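PDB 2DY1: elongation factor G, which binds GTP with a magnesium ion and probably acts as a GTPase that serves the elongation stage of protein synthesis. Local coordinates for residues 260-263 and 264-267; 266-269 and 270-274. All coordinates share one frame; numbering follows the deposited sequence.

Contact 1. Residues 260-263 and 264-267; sequences GVLP and LLEL
The first turns of helix 261-271, on the GTP-binding domain of the P-loop NTPase class, are closed by Gly260, Val261, Leu262 and Pro263 handing their carbonyls to the amides of Leu264 through Leu267. Gly260 is the N-cap residue; its positive phi (70°), easy for glycine, turns the chain into the helix, and its O takes the N-H of Leu264 at 3.0 Å. Val261 O accepts Leu265 N and, weakly, Leu264 N as well. The straightest bond of the set runs from Glu266 N to Leu262 O, with an N-H...O angle of 162°. Pro263, lacking an N-H, suits the first turn, where no earlier carbonyl of the helix has to be answered; its own O receives Leu267 N at 2.9 Å. Among the side chains, Leu262 and Leu265 meet methyl to methyl, CD2 to CD2 at 4.3 Å, and both also rest on Phe71 of strand 65-71. Leu264 instead touches Leu25 of helix 22-32, the helix on which Val261 also packs, the latter's side chain about 9 Å from the bound GTP. Glu266 turns back over the first turn: with CG beside its backbone N (chi1 -65°) and the chain extended beyond, CG lies 3.3 Å from Leu262 O, while OE2 makes a long, weak ion pair with Arg72. An alanine here would take the carboxylate away, which would probably leave Arg72 without this distant counter-charge and open the flank of Pro263. That flank is covered in part by the carboxylate itself, whose OE1 stands 3.6 Å from Pro263 CA.

Contact 2. Residues 266-269 and 270-274; sequences ELIL and EALPS
Leu267 and Ile268 meet Ala271 and Leu272 on the buried side of the last turn of helix 261-271, where the helix ends and the chain passes into an extended segment. Packing is closest around the backbone: Ala271 N binds Leu267 O at 2.8 Å, and the small methyl of Ala271 fits where Met130 and Phe238 close in. CD1 of Leu267 reaches forward to the methyl, 4.2 Å from Ala271 CB. Leu272, the first residue to leave helical geometry, still gives its N-H to Ile268 O at 3.0 Å and so completes the final turn. Its CG lies beside its own backbone N (chi1 -56°), and the two side chains pass obliquely, Leu272 CD1 4.0 Å from Ile268 CG2; branched aliphatic chains fit this buried face well. The solvent side is looser. Glu270, suitably charged for an exposed position, reaches outward with an extended chain, roughly across the helix direction, and its OE1 merely brushes Leu267 CD1 at 3.9 Å, while its amide is fixed to Glu266 O. Beyond this turn, Met130 of strand 129-134 touches Leu267, Ile268, Ala271 and Leu272, Val12 of strand 9-16 meets Ile268 and Leu272, and Phe238 of helix 231-243 packs on Glu270 and Ala271.

How the contacts relate
Following the chain from its N-terminal side, contact 1 (260-263 with 264-267) forms the opening turns of helix 261-271, and contact 2 (266-269 with 270-274) its closing turn. Neither closes a long loop, since the paired segments adjoin in sequence. The two neither nest nor cross; they overlap at Glu266 and Leu267, whose amides finish contact 1 and whose carbonyls begin contact 2, and their centres lie 10 Å apart. The early end leans on helix 22-32 and strand 65-71, the late end on strands 9-16, 74-80 and 129-134 and on helix 231-243, so one helix spans several elements of the GTP-binding domain.

Contact 1. Residues 260-263 and 264-267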
loop_
_atom_site.group_PDB
_atom_site.type_symbol
_atom_site.label_atom_id
_atom_site.label_comp_id
_atom_site.label_asym_id
_atom_site.label_seq_id
_atom_site.Cartn_x
_atom_site.Cartn_y
_atom_site.Cartn_z
ATOM N N GLY A 260 -31.841 -0.659 6.554
ATOM C CA GLY A 260 -30.976 -0.385 7.701
ATOM C C GLY A 260 -29.937 0.705 7.586
ATOM O O GLY A 260 -29.013 0.745 8.383
ATOM N N VAL A 261 -30.101 1.606 6.628
ATOM C CA VAL A 261 -29.114 2.664 6.440
ATOM C C VAL A 261 -29.064 3.679 7.583
ATOM O O VAL A 261 -27.990 3.899 8.156
ATOM C CB VAL A 261 -29.352 3.378 5.078
ATOM C CG1 VAL A 261 -28.388 4.551 4.888
ATOM C CG2 VAL A 261 -29.129 2.382 3.972
ATOM N N LEU A 262 -30.192 4.292 7.934
ATOM C CA LEU A 262 -30.145 5.267 9.023
ATOM C C LEU A 262 -29.887 4.548 10.353
ATOM O O LEU A 262 -29.216 5.089 11.217
ATOM C CB LEU A 262 -31.407 6.147 9.035
ATOM C CG LEU A 262 -31.448 7.085 7.797
ATOM C CD1 LEU A 262 -32.724 7.929 7.795
ATOM C CD2 LEU A 262 -30.204 8.002 7.795
ATOM N N PRO A 263 -30.429 3.334 10.544
ATOM C CA PRO A 263 -30.137 2.643 11.813
ATOM C C PRO A 263 -28.610 2.406 11.958
ATOM O O PRO A 263 -28.068 2.426 13.069
ATOM C CB PRO A 263 -30.906 1.334 11.672
ATOM C CG PRO A 263 -32.142 1.780 10.951
ATOM C CD PRO A 263 -31.593 2.721 9.875
ATOM N N LEU A 264 -27.918 2.170 10.839
ATOM C CA LEU A 264 -26.462 1.972 10.876
ATOM C C LEU A 264 -25.795 3.274 11.326
ATOM O O LEU A 264 -24.848 3.260 12.115
ATOM C CB LEU A 264 -25.926 1.580 9.487
ATOM C CG LEU A 264 -24.405 1.593 9.324
ATOM C CD1 LEU A 264 -23.796 0.520 10.211
ATOM C CD2 LEU A 264 -24.030 1.335 7.869
ATOM N N LEU A 265 -26.281 4.402 10.818
ATOM C CA LEU A 265 -25.707 5.680 11.201
ATOM C C LEU A 265 -25.908 5.941 12.702
ATOM O O LEU A 265 -24.992 6.411 13.390
ATOM C CB LEU A 265 -26.328 6.790 10.354
ATOM C CG LEU A 265 -25.707 8.187 10.463
ATOM C CD1 LEU A 265 -24.204 8.132 10.216
ATOM C CD2 LEU A 265 -26.394 9.092 9.429
ATOM N N GLU A 266 -27.095 5.617 13.203
ATOM C CA GLU A 266 -27.389 5.801 14.622
ATOM C C GLU A 266 -26.476 4.892 15.447
ATOM O O GLU A 266 -25.963 5.292 16.501
ATOM C CB GLU A 266 -28.866 5.496 14.891
ATOM C CG GLU A 266 -29.806 6.492 14.199
ATOM C CD GLU A 266 -31.283 6.134 14.332
ATOM O OE1 GLU A 266 -31.622 4.939 14.220
ATOM O OE2 GLU A 266 -32.111 7.052 14.534
ATOM N N LEU A 267 -26.260 3.667 14.972
ATOM C CA LEU A 267 -25.380 2.741 15.681
ATOM C C LEU A 267 -23.932 3.244 15.683
ATOM O O LEU A 267 -23.214 3.048 16.658
ATOM C CB LEU A 267 -25.479 1.336 15.069
ATOM C CG LEU A 267 -24.608 0.237 15.671
ATOM C CD1 LEU A 267 -24.979 0.016 17.137
ATOM C CD2 LEU A 267 -24.807 -1.050 14.877
#

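Contact 2. Residues 266-269 and 270-274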
loop_
_atom_site.group_PDB
_atom_site.type_symbol
_atom_site.label_atom_id
_atom_site.label_comp_id
_atom_site.label_asym_id
_atom_site.label_seq_id
_atom_site.Cartn_x
_atom_site.Cartn_y
_atom_site.Cartn_z
ATOM N N GLU A 266 -27.095 5.617 13.203
ATOM C CA GLU A 266 -27.389 5.801 14.622
ATOM C C GLU A 266 -26.476 4.892 15.447
ATOM O O GLU A 266 -25.963 5.292 16.501
ATOM C CB GLU A 266 -28.866 5.496 14.891
ATOM C CG GLU A 266 -29.806 6.492 14.199
ATOM C CD GLU A 266 -31.283 6.134 14.332
ATOM O OE1 GLU A 266 -31.622 4.939 14.220
ATOM O OE2 GLU A 266 -32.111 7.052 14.534
ATOM N N LEU A 267 -26.260 3.667 14.972
ATOM C CA LEU A 267 -25.380 2.741 15.681
ATOM C C LEU A 267 -23.932 3.244 15.683
ATOM O O LEU A 267 -23.214 3.048 16.658
ATOM C CB LEU A 267 -25.479 1.336 15.069
ATOM C CG LEU A 267 -24.608 0.237 15.671
ATOM C CD1 LEU A 267 -24.979 0.016 17.137
ATOM C CD2 LEU A 267 -24.807 -1.050 14.877
ATOM N N ILE A 268 -23.492 3.879 14.594
ATOM C CA ILE A 268 -22.141 4.431 14.551
ATOM C C ILE A 268 -21.996 5.456 15.678
ATOM O O ILE A 268 -20.997 5.448 16.419
ATOM C CB ILE A 268 -21.883 5.094 13.181
ATOM C CG1 ILE A 268 -21.600 3.999 12.150
ATOM C CG2 ILE A 268 -20.720 6.082 13.266
ATOM C CD1 ILE A 268 -21.676 4.470 10.676
ATOM N N LEU A 269 -22.988 6.332 15.816
ATOM C CA LEU A 269 -22.950 7.351 16.863
ATOM C C LEU A 269 -22.979 6.713 18.247
ATOM O O LEU A 269 -22.231 7.100 19.147
ATOM C CB LEU A 269 -24.129 8.324 16.694
ATOM C CG LEU A 269 -23.969 9.194 15.448
ATOM C CD1 LEU A 269 -25.332 9.736 15.032
ATOM C CD2 LEU A 269 -22.963 10.343 15.720
ATOM N N GLU A 270 -23.816 5.702 18.415
ATOM C CA GLU A 270 -23.926 5.056 19.714
ATOM C C GLU A 270 -22.731 4.209 20.140
ATOM O O GLU A 270 -22.339 4.203 21.311
ATOM C CB GLU A 270 -25.183 4.182 19.726
ATOM C CG GLU A 270 -25.299 3.275 20.938
ATOM C CD GLU A 270 -26.490 2.337 20.838
ATOM O OE1 GLU A 270 -26.980 2.115 19.705
ATOM O OE2 GLU A 270 -26.924 1.811 21.886
ATOM N N ALA A 271 -22.138 3.497 19.188
ATOM C CA ALA A 271 -21.040 2.591 19.484
ATOM C C ALA A 271 -19.598 3.041 19.330
ATOM O O ALA A 271 -18.731 2.582 20.065
ATOM C CB ALA A 271 -21.239 1.301 18.674
ATOM N N LEU A 272 -19.328 3.918 18.371
ATOM C CA LEU A 272 -17.960 4.312 18.103
ATOM C C LEU A 272 -17.555 5.544 18.878
ATOM O O LEU A 272 -18.393 6.370 19.217
ATOM C CB LEU A 272 -17.780 4.482 16.590
ATOM C CG LEU A 272 -18.183 3.197 15.842
ATOM C CD1 LEU A 272 -17.946 3.426 14.337
ATOM C CD2 LEU A 272 -17.383 1.983 16.315
ATOM N N PRO A 273 -16.253 5.673 19.164
ATOM C CA PRO A 273 -15.770 6.820 19.939
ATOM C C PRO A 273 -15.658 8.154 19.263
ATOM O O PRO A 273 -15.431 8.244 18.068
ATOM C CB PRO A 273 -14.408 6.348 20.418
ATOM C CG PRO A 273 -13.893 5.636 19.205
ATOM C CD PRO A 273 -15.129 4.791 18.805
ATOM N N SER A 274 -15.783 9.196 20.081
ATOM C CA SER A 274 -15.634 10.563 19.616
ATOM C C SER A 274 -14.136 10.883 19.654
ATOM O O SER A 274 -13.339 10.172 20.277
ATOM C CB SER A 274 -16.355 11.518 20.575
ATOM O OG SER A 274 -15.615 11.591 21.792
#